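Long-range contacts in pyruvate carboxylase protein (Rhizobium etli, PDB 2QF7), which is a large multidomain member of the biotin-dependent carboxylase family, uniting biotin-carboxylase, TIM-barrel and biotin-carrier-type domains in one chain: residues 974-979 with 990-995; 1095-1100 with 1157-1162. All coordinates share one frame; numbering follows the deposited sequence.

Interaction 1 (974-979 with 990-995); sequences AERKVI and FEFASY
The F992 ring carries the aliphatic arm of R976 over one face: CD of R976 stands 3.9 Å from the ring centroid, offset toward the rim. At the edge of the same ring, in its plane, lies CB of E975, 3.9 Å from F992 CE1. The Y995 ring meets I979 instead, whose CB sits almost exactly over its centre, 3.6 Å from the centroid; I979 CD1 adds an apolar contact of 3.7 Å to Y995 CD1. R976 CD on F992 and I979 CB on Y995 are the two CH-pi contacts. The R976 guanidinium has F992 CB over one face and is turned 32° from the phenyl plane; its NH1 also comes close to the ring, 3.8 Å from F992 CD2.

Consecutive helices 972-983 and 989-997 form this helical pair within the conserved carboxylase domain, and their short segments run nearly at right angles (95°), with axes 10.5 Å apart. In F992, CG is anti to the backbone N (chi1 -178°), which carries the ring out to the R976 backbone, where F992 CE1 comes within 3.4 Å of R976 N. The polar end of R976 has salt bridges to D989 and E980 and a hydrogen bond to V987 O, which probably hold its rotation. Y649, on helix 644-657, meets F992 edge-to-face. At the outer end of the tyrosine, V978 CG1 touches Y995 OH.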
loop_
_atom_site.group_PDB
_atom_site.type_symbol
_atom_site.label_atom_id
_atom_site.label_comp_id
_atom_site.label_asym_id
_atom_site.label_seq_id
_atom_site.Cartn_x
_atom_site.Cartn_y
_atom_site.Cartn_z
ATOM N N ALA A 974 8.006 -3.704 52.220
ATOM C CA ALA A 974 8.090 -2.428 51.494
ATOM C C ALA A 974 8.318 -2.607 49.997
ATOM O O ALA A 974 7.738 -1.864 49.191
ATOM C CB ALA A 974 9.163 -1.524 52.076
ATOM N N GLU A 975 9.184 -3.556 49.618
ATOM C CA GLU A 975 9.379 -3.857 48.193
ATOM C C GLU A 975 8.092 -4.362 47.535
ATOM O O GLU A 975 7.777 -3.993 46.400
ATOM C CB GLU A 975 10.549 -4.836 47.960
ATOM C CG GLU A 975 11.845 -4.244 48.478
ATOM C CD GLU A 975 13.029 -4.472 47.580
ATOM O OE1 GLU A 975 12.850 -4.911 46.418
ATOM O OE2 GLU A 975 14.155 -4.186 48.040
ATOM N N ARG A 976 7.350 -5.193 48.253
ATOM C CA ARG A 976 6.047 -5.680 47.790
ATOM C C ARG A 976 5.063 -4.508 47.518
ATOM O O ARG A 976 4.381 -4.481 46.497
ATOM C CB ARG A 976 5.452 -6.647 48.815
ATOM C CG ARG A 976 4.115 -7.272 48.412
ATOM C CD ARG A 976 4.395 -8.642 47.999
ATOM N NE ARG A 976 3.274 -9.427 47.488
ATOM C CZ ARG A 976 3.205 -10.732 47.691
ATOM N NH1 ARG A 976 4.129 -11.310 48.443
ATOM N NH2 ARG A 976 2.228 -11.449 47.169
ATOM N N LYS A 977 5.009 -3.536 48.419
ATOM C CA LYS A 977 4.126 -2.381 48.217
ATOM C C LYS A 977 4.554 -1.530 46.999
ATOM O O LYS A 977 3.708 -1.006 46.294
ATOM C CB LYS A 977 4.043 -1.532 49.490
ATOM C CG LYS A 977 3.363 -2.250 50.669
ATOM C CD LYS A 977 3.255 -1.341 51.914
ATOM N N VAL A 978 5.859 -1.440 46.724
ATOM C CA VAL A 978 6.348 -0.722 45.545
ATOM C C VAL A 978 5.815 -1.313 44.221
ATOM O O VAL A 978 5.260 -0.577 43.382
ATOM C CB VAL A 978 7.894 -0.679 45.491
ATOM C CG1 VAL A 978 8.347 -0.134 44.165
ATOM C CG2 VAL A 978 8.468 0.161 46.646
ATOM N N ILE A 979 5.983 -2.626 44.022
ATOM C CA ILE A 979 5.479 -3.244 42.794
ATOM C C ILE A 979 3.942 -3.247 42.747
ATOM O O ILE A 979 3.347 -3.007 41.695
ATOM C CB ILE A 979 6.080 -4.651 42.505
ATOM C CG1 ILE A 979 5.716 -5.139 41.085
ATOM C CG2 ILE A 979 5.674 -5.691 43.584
ATOM C CD1 ILE A 979 6.118 -4.203 39.937
ATOM N N PHE A 990 4.723 -15.498 43.674
ATOM C CA PHE A 990 5.607 -15.879 42.552
ATOM C C PHE A 990 6.001 -14.636 41.752
ATOM O O PHE A 990 7.173 -14.456 41.363
ATOM C CB PHE A 990 4.920 -16.869 41.582
ATOM C CG PHE A 990 4.699 -18.263 42.143
ATOM C CD1 PHE A 990 5.400 -18.723 43.258
ATOM C CD2 PHE A 990 3.836 -19.153 41.482
ATOM C CE1 PHE A 990 5.211 -20.027 43.776
ATOM C CE2 PHE A 990 3.643 -20.476 41.970
ATOM C CZ PHE A 990 4.326 -20.899 43.143
ATOM N N GLU A 991 5.015 -13.797 41.467
ATOM C CA GLU A 991 5.268 -12.520 40.793
ATOM C C GLU A 991 6.229 -11.663 41.609
ATOM O O GLU A 991 7.095 -10.979 41.063
ATOM C CB GLU A 991 3.954 -11.759 40.594
ATOM C CG GLU A 991 3.089 -12.332 39.479
ATOM C CD GLU A 991 1.851 -11.492 39.268
ATOM O OE1 GLU A 991 1.088 -11.278 40.235
ATOM O OE2 GLU A 991 1.669 -10.984 38.132
ATOM N N PHE A 992 6.051 -11.649 42.930
ATOM C CA PHE A 992 6.962 -10.887 43.781
ATOM C C PHE A 992 8.404 -11.444 43.676
ATOM O O PHE A 992 9.349 -10.658 43.592
ATOM C CB PHE A 992 6.462 -10.848 45.219
ATOM C CG PHE A 992 7.330 -10.038 46.153
ATOM C CD1 PHE A 992 7.775 -8.762 45.798
ATOM C CD2 PHE A 992 7.696 -10.551 47.383
ATOM C CE1 PHE A 992 8.575 -7.992 46.663
ATOM C CE2 PHE A 992 8.482 -9.798 48.275
ATOM C CZ PHE A 992 8.935 -8.521 47.902
ATOM N N ALA A 993 8.569 -12.768 43.695
ATOM C CA ALA A 993 9.885 -13.358 43.444
ATOM C C ALA A 993 10.502 -12.927 42.079
ATOM O O ALA A 993 11.724 -12.695 41.983
ATOM C CB ALA A 993 9.828 -14.902 43.542
ATOM N N SER A 994 9.664 -12.871 41.034
ATOM C CA SER A 994 10.076 -12.390 39.699
ATOM C C SER A 994 10.578 -10.924 39.781
ATOM O O SER A 994 11.649 -10.590 39.280
ATOM C CB SER A 994 8.889 -12.517 38.737
ATOM O OG SER A 994 8.654 -13.902 38.442
ATOM N N TYR A 995 9.817 -10.074 40.457
ATOM C CA TYR A 995 10.169 -8.676 40.651
ATOM C C TYR A 995 11.490 -8.485 41.454
ATOM O O TYR A 995 12.291 -7.612 41.105
ATOM C CB TYR A 995 9.017 -7.966 41.329
ATOM C CG TYR A 995 9.318 -6.548 41.715
ATOM C CD1 TYR A 995 9.446 -5.550 40.737
ATOM C CD2 TYR A 995 9.468 -6.195 43.059
ATOM C CE1 TYR A 995 9.720 -4.225 41.095
ATOM C CE2 TYR A 995 9.733 -4.873 43.428
ATOM C CZ TYR A 995 9.861 -3.896 42.437
ATOM O OH TYR A 995 10.125 -2.602 42.787
HETATM O O HOH W 1 11.170 -2.277 44.947
#

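Interaction 2 (1095-1100 with 1157-1162); sequences AAHVGA and KDLLAV
V1098 is bonded to the facing strand through both its backbone polar atoms: its N donates to A1161 O at 2.9 Å, and its O receives L1160 N at 2.6 Å, a short distance for such a bond. Further along, A1100 N donates to D1158 O (2.9 Å), and K1157 N returns a bond to A1100 O (2.7 Å).

The register is interrupted. H1097 with V1162 and G1099 with L1159 are antiparallel non-hydrogen-bonded pairs, yet one residue, V1098, separates them on the first strand and two, L1160 and A1161, on the second. This is a beta bulge, and L1160, with phi/psi -93°/-38°, supplies its kink. A1161 N, buried here, has no partner in the model. Strands 1097-1099 and 1159-1162 lie near the two ends of the biotin-carrier-type domain; such pairing of terminal strands is a feature of the biotinyl/lipoyl barrel-sandwich fold.

Two CA-H...O contacts supplement these bonds, from V1162 CA to A1096 O (3.2 Å) and from G1099 CA to D1158 O (3.3 Å).

Among side chains, L1159 has CG anti to the backbone N (chi1 -172°), which lets CD1 reach one face of the H1097 imidazole, a CH-pi contact 3.9 Å from the centroid, the two side chains crossing at about a right angle; H1097 ND1 is bonded to E1091 N. On the other side of the sheet, V1098 CG1 packs on L1160 CB, and L1160 CD1 reaches A1100 CB at 3.9 Å; V1098 touches L1123 and L1160 touches V1124, both of strand 1122-1127.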
loop_
_atom_site.group_PDB
_atom_site.type_symbol
_atom_site.label_atom_id
_atom_site.label_comp_id
_atom_site.label_asym_id
_atom_site.label_seq_id
_atom_site.Cartn_x
_atom_site.Cartn_y
_atom_site.Cartn_z
ATOM N N ALA A 1095 -21.096 17.142 29.611
ATOM C CA ALA A 1095 -22.062 18.070 29.045
ATOM C C ALA A 1095 -21.716 19.249 28.094
ATOM O O ALA A 1095 -22.616 19.597 27.321
ATOM C CB ALA A 1095 -22.973 18.574 30.173
ATOM N N ALA A 1096 -20.525 19.875 28.032
ATOM C CA ALA A 1096 -19.120 19.413 28.208
ATOM C C ALA A 1096 -18.523 18.754 26.950
ATOM O O ALA A 1096 -17.588 19.282 26.339
ATOM C CB ALA A 1096 -18.882 18.604 29.465
ATOM N N HIS A 1097 -19.088 17.622 26.550
ATOM C CA HIS A 1097 -18.629 16.902 25.371
ATOM C C HIS A 1097 -19.707 16.946 24.310
ATOM O O HIS A 1097 -20.894 16.801 24.613
ATOM C CB HIS A 1097 -18.294 15.447 25.717
ATOM C CG HIS A 1097 -16.949 15.259 26.355
ATOM N ND1 HIS A 1097 -16.350 14.021 26.464
ATOM C CD2 HIS A 1097 -16.080 16.143 26.903
ATOM C CE1 HIS A 1097 -15.174 14.149 27.056
ATOM N NE2 HIS A 1097 -14.986 15.427 27.335
ATOM N N VAL A 1098 -19.278 17.170 23.071
ATOM C CA VAL A 1098 -20.150 17.101 21.908
ATOM C C VAL A 1098 -19.738 15.852 21.118
ATOM O O VAL A 1098 -18.704 15.838 20.430
ATOM C CB VAL A 1098 -20.053 18.395 21.032
ATOM C CG1 VAL A 1098 -20.903 18.265 19.759
ATOM C CG2 VAL A 1098 -20.446 19.618 21.842
ATOM N N GLY A 1099 -20.537 14.797 21.250
ATOM C CA GLY A 1099 -20.230 13.529 20.614
ATOM C C GLY A 1099 -21.056 13.371 19.360
ATOM O O GLY A 1099 -22.226 13.801 19.318
ATOM N N ALA A 1100 -20.461 12.759 18.340
ATOM C CA ALA A 1100 -21.148 12.529 17.068
ATOM C C ALA A 1100 -22.289 11.539 17.253
ATOM O O ALA A 1100 -22.084 10.448 17.780
ATOM C CB ALA A 1100 -20.168 12.048 15.994
ATOM N N LYS A 1157 -20.090 8.772 18.435
ATOM C CA LYS A 1157 -19.325 8.853 19.701
ATOM C C LYS A 1157 -17.970 9.564 19.649
ATOM O O LYS A 1157 -17.415 9.918 20.696
ATOM C CB LYS A 1157 -19.185 7.491 20.402
ATOM C CG LYS A 1157 -20.259 7.190 21.412
ATOM C CD LYS A 1157 -20.078 5.810 22.033
ATOM C CE LYS A 1157 -19.309 5.875 23.342
ATOM N NZ LYS A 1157 -19.246 4.550 24.043
ATOM N N ASP A 1158 -17.436 9.782 18.449
ATOM C CA ASP A 1158 -16.261 10.626 18.309
ATOM C C ASP A 1158 -16.525 12.010 18.908
ATOM O O ASP A 1158 -17.647 12.548 18.782
ATOM C CB ASP A 1158 -15.800 10.693 16.846
ATOM C CG ASP A 1158 -15.120 9.385 16.388
ATOM O OD1 ASP A 1158 -14.672 8.604 17.263
ATOM O OD2 ASP A 1158 -15.046 9.135 15.167
ATOM N N LEU A 1159 -15.509 12.546 19.599
ATOM C CA LEU A 1159 -15.593 13.857 20.252
ATOM C C LEU A 1159 -15.421 14.967 19.248
ATOM O O LEU A 1159 -14.357 15.105 18.622
ATOM C CB LEU A 1159 -14.544 13.999 21.350
ATOM C CG LEU A 1159 -14.585 15.212 22.278
ATOM C CD1 LEU A 1159 -15.935 15.356 22.987
ATOM C CD2 LEU A 1159 -13.438 15.101 23.297
ATOM N N LEU A 1160 -16.462 15.778 19.101
ATOM C CA LEU A 1160 -16.460 16.801 18.064
ATOM C C LEU A 1160 -15.938 18.140 18.566
ATOM O O LEU A 1160 -15.211 18.841 17.844
ATOM C CB LEU A 1160 -17.847 16.952 17.441
ATOM C CG LEU A 1160 -18.444 15.687 16.809
ATOM C CD1 LEU A 1160 -19.902 15.920 16.450
ATOM C CD2 LEU A 1160 -17.665 15.243 15.589
ATOM N N ALA A 1161 -16.291 18.463 19.810
ATOM C CA ALA A 1161 -16.043 19.761 20.416
ATOM C C ALA A 1161 -16.228 19.658 21.932
ATOM O O ALA A 1161 -16.975 18.811 22.416
ATOM C CB ALA A 1161 -17.001 20.811 19.833
ATOM N N VAL A 1162 -15.555 20.532 22.670
ATOM C CA VAL A 1162 -15.626 20.539 24.118
ATOM C C VAL A 1162 -16.025 21.935 24.610
ATOM O O VAL A 1162 -15.439 22.928 24.182
ATOM C CB VAL A 1162 -14.259 20.075 24.734
ATOM C CG1 VAL A 1162 -14.284 20.102 26.255
ATOM C CG2 VAL A 1162 -13.904 18.675 24.238
#

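Interactions 1 and 2 follow one another along the chain, the helix pair first and the strand pair later, and they do not touch: their centres are 41 Å apart and their nearest atoms about 29 Å. They share no helix or sheet. Interaction 1 joins neighbouring helices across a short connection in the conserved carboxylase domain, beside helix 644-657 of the TIM-barrel region. Interaction 2 joins segments with 56 residues between them, within the biotin-carrier-type domain. Between the two contacts come helices 999-1012 and 1020-1025 and the four-stranded antiparallel sheet 1032-1075. Each contact therefore belongs to a separate module of this multidomain chain.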